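Local coordinates for protein kinase (Perkinsela sp. CCAP 1560/4, PDB 6TLX), which is an unconventional kinetochore protein, KKT2a, whose zinc-binding central domain probably helps to place it at centromeres, at residues His27-Leu32 against Tyr89-Gly94. Residues are numbered along the deposited sequence; the frame is centred on the assembly and turned at random.
Sequences HGMKLL and YHCHCG. With ZN (zinc ion), chain C.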
ATOM      1  N   HIS A  27       4.000  12.793  -1.817  1.00 99.11           N
ATOM      2  CA  HIS A  27       5.322  12.150  -1.871  1.00 99.43           C
ATOM      3  C   HIS A  27       5.115  10.675  -2.051  1.00 99.79           C
ATOM      4  O   HIS A  27       4.256  10.112  -1.391  1.00100.40           O
ATOM      5  CB  HIS A  27       6.132  12.253  -0.567  1.00 99.99           C
ATOM      6  CG  HIS A  27       5.898  13.458   0.264  1.00102.55           C
ATOM      7  ND1 HIS A  27       5.702  13.353   1.627  1.00104.47           N
ATOM      8  CD2 HIS A  27       5.942  14.768  -0.072  1.00103.58           C
ATOM      9  CE1 HIS A  27       5.587  14.593   2.071  1.00104.78           C
ATOM     10  NE2 HIS A  27       5.726  15.480   1.086  1.00104.68           N
ATOM     11  N   GLY A  28       5.997  10.027  -2.792  1.00 99.40           N
ATOM     12  CA  GLY A  28       5.970   8.577  -2.917  1.00 99.34           C
ATOM     13  C   GLY A  28       6.478   7.904  -1.649  1.00 99.04           C
ATOM     14  O   GLY A  28       7.623   8.101  -1.232  1.00 98.74           O
ATOM     15  N   MET A  29       5.598   7.138  -1.000  1.00 98.88           N
ATOM     16  CA  MET A  29       5.870   6.373   0.216  1.00 98.56           C
ATOM     17  C   MET A  29       6.594   5.083  -0.146  1.00 98.97           C
ATOM     18  O   MET A  29       6.482   4.600  -1.278  1.00 98.99           O
ATOM     19  CB  MET A  29       4.555   6.008   0.914  1.00 98.09           C
ATOM     20  CG  MET A  29       3.660   7.177   1.156  1.00 98.26           C
ATOM     21  SD  MET A  29       2.180   6.679   2.041  1.00 96.92           S
ATOM     22  CE  MET A  29       2.889   6.142   3.586  1.00 87.09           C
ATOM     23  N   LYS A  30       7.293   4.493   0.834  1.00 99.13           N
ATOM     24  CA  LYS A  30       8.045   3.257   0.660  1.00 99.41           C
ATOM     25  C   LYS A  30       7.467   2.129   1.500  1.00100.54           C
ATOM     26  O   LYS A  30       7.120   2.338   2.656  1.00100.31           O
ATOM     27  CB  LYS A  30       9.515   3.465   1.061  1.00100.14           C
ATOM     28  CG  LYS A  30      10.250   4.552   0.267  1.00103.13           C
ATOM     29  CD  LYS A  30      11.792   4.532   0.457  1.00106.55           C
ATOM     30  CE  LYS A  30      12.223   4.400   1.911  1.00110.02           C
ATOM     31  NZ  LYS A  30      13.667   4.052   2.050  1.00111.63           N
ATOM     32  N   LEU A  31       7.406   0.921   0.926  1.00101.85           N
ATOM     33  CA  LEU A  31       6.982  -0.310   1.601  1.00103.26           C
ATOM     34  C   LEU A  31       8.165  -0.770   2.483  1.00104.15           C
ATOM     35  O   LEU A  31       9.255  -0.984   1.966  1.00104.19           O
ATOM     36  CB  LEU A  31       6.706  -1.366   0.523  1.00103.90           C
ATOM     37  CG  LEU A  31       6.038  -2.668   0.955  1.00106.32           C
ATOM     38  CD1 LEU A  31       5.330  -3.341  -0.227  1.00106.92           C
ATOM     39  CD2 LEU A  31       7.034  -3.650   1.581  1.00107.29           C
ATOM     40  N   LEU A  32       7.962  -0.908   3.795  1.00104.79           N
ATOM     41  CA  LEU A  32       9.023  -1.330   4.703  1.00105.84           C
ATOM     42  C   LEU A  32       8.685  -2.640   5.381  1.00107.35           C
ATOM     43  O   LEU A  32       7.551  -2.849   5.805  1.00106.60           O
ATOM     44  CB  LEU A  32       9.331  -0.279   5.780  1.00105.63           C
ATOM     45  CG  LEU A  32       9.583   1.147   5.335  1.00106.61           C
ATOM     46  CD1 LEU A  32       9.979   1.997   6.515  1.00106.79           C
ATOM     47  CD2 LEU A  32      10.656   1.221   4.272  1.00107.56           C
ATOM     48  N   TYR A  89       3.598   1.004   4.913  1.00 99.91           N
ATOM     49  CA  TYR A  89       4.104   2.038   4.023  1.00 98.80           C
ATOM     50  C   TYR A  89       4.441   3.244   4.860  1.00 97.82           C
ATOM     51  O   TYR A  89       3.651   3.655   5.699  1.00 98.55           O
ATOM     52  CB  TYR A  89       3.095   2.371   2.936  1.00 98.44           C
ATOM     53  CG  TYR A  89       2.600   1.155   2.193  1.00 99.33           C
ATOM     54  CD1 TYR A  89       1.581   0.369   2.709  1.00100.63           C
ATOM     55  CD2 TYR A  89       3.132   0.803   0.961  1.00100.59           C
ATOM     56  CE1 TYR A  89       1.099  -0.732   2.016  1.00101.93           C
ATOM     57  CE2 TYR A  89       2.674  -0.311   0.268  1.00101.56           C
ATOM     58  CZ  TYR A  89       1.637  -1.061   0.787  1.00102.87           C
ATOM     59  OH  TYR A  89       1.145  -2.148   0.112  1.00105.02           O
ATOM     60  N   HIS A  90       5.621   3.781   4.672  1.00 96.14           N
ATOM     61  CA  HIS A  90       6.092   4.939   5.417  1.00 94.94           C
ATOM     62  C   HIS A  90       6.492   6.028   4.466  1.00 93.96           C
ATOM     63  O   HIS A  90       6.921   5.764   3.340  1.00 93.85           O
ATOM     64  CB  HIS A  90       7.294   4.546   6.264  1.00 95.59           C
ATOM     65  CG  HIS A  90       7.956   5.657   7.017  1.00 98.03           C
ATOM     66  ND1 HIS A  90       7.334   6.277   8.090  1.00 99.87           N
ATOM     67  CD2 HIS A  90       9.216   6.143   6.904  1.00 99.13           C
ATOM     68  CE1 HIS A  90       8.212   7.149   8.561  1.00100.12           C
ATOM     69  NE2 HIS A  90       9.361   7.100   7.888  1.00100.07           N
ATOM     70  N   CYS A  91       6.308   7.265   4.903  1.00 92.91           N
ATOM     71  CA  CYS A  91       6.693   8.429   4.137  1.00 91.96           C
ATOM     72  C   CYS A  91       7.671   9.180   4.968  1.00 91.33           C
ATOM     73  O   CYS A  91       7.601   9.113   6.200  1.00 90.62           O
ATOM     74  CB  CYS A  91       5.493   9.293   3.790  1.00 92.68           C
ATOM     75  SG  CYS A  91       5.870  10.613   2.615  1.00 99.29           S
ATOM     76  N   HIS A  92       8.599   9.920   4.323  1.00 91.82           N
ATOM     77  CA  HIS A  92       9.576  10.708   5.077  1.00 92.45           C
ATOM     78  C   HIS A  92       8.908  11.754   5.914  1.00 94.31           C
ATOM     79  O   HIS A  92       9.256  11.887   7.088  1.00 95.28           O
ATOM     80  CB  HIS A  92      10.586  11.365   4.191  1.00 92.28           C
ATOM     81  CG  HIS A  92      10.034  12.134   3.048  1.00 94.03           C
ATOM     82  ND1 HIS A  92       9.753  11.517   1.844  1.00 95.92           N
ATOM     83  CD2 HIS A  92       9.883  13.473   2.905  1.00 95.30           C
ATOM     84  CE1 HIS A  92       9.420  12.496   1.011  1.00 96.62           C
ATOM     85  NE2 HIS A  92       9.484  13.693   1.606  1.00 96.30           N
ATOM     86  N   CYS A  93       7.837  12.375   5.368  1.00 93.93           N
ATOM     87  CA  CYS A  93       7.044  13.341   6.090  1.00 94.08           C
ATOM     88  C   CYS A  93       6.479  12.829   7.400  1.00 93.08           C
ATOM     89  O   CYS A  93       5.982  13.634   8.169  1.00 94.03           O
ATOM     90  CB  CYS A  93       5.940  13.896   5.197  1.00 96.45           C
ATOM     91  SG  CYS A  93       4.526  12.785   4.982  1.00103.04           S
ATOM     92  N   GLY A  94       6.459  11.524   7.547  1.00 91.76           N
ATOM     93  CA  GLY A  94       5.931  10.935   8.780  1.00 91.52           C
ATOM     94  C   GLY A  94       4.552  10.359   8.611  1.00 91.30           C
ATOM     95  O   GLY A  94       4.013   9.919   9.583  1.00 91.62           O
TER
HETATM   96 ZN    ZN C 702       4.534  12.470   2.859  1.00100.19          ZN
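The imidazole of His27 carries the ring of His92 over one face as an offset stack, centroids 4.4 Å apart and planes 25° from parallel, while the sulfurs of Cys91 and Cys93 lie at its edge, in plane. His27 ND1, on that edge, binds the zinc ion at 1.9 Å; a histidine suits this place because it offers a nitrogen ligand and a flat surface at once. Cysteines supply soft thiolate ligands: a chi1 of -171° points Cys91 SG at the same zinc ion, 2.3 Å away, and Cys93 SG joins it. Behind the site, the flexible, unbranched Met29 bends at chi3 to reach two partners, CE lying 3.8 Å from Tyr89 CB while CG rests on Cys91 CB. Shortening Met29 to an alanine would probably open a gap beside Tyr89 and leave the zinc-binding Cys91 less firmly backed. Next along, Lys30 N bonds to His90 O at 2.8 Å, answered by His90 N to Lys30 O at 2.9 Å, and apolar Leu31 lays CD1 against Tyr89 CE2. This short antiparallel ladder leads into a type I turn, Cys91 to Gly94, which brings in two cysteines; with His27 and Cys23 they complete a three-cysteine, one-histidine site characteristic of zinc-finger domains.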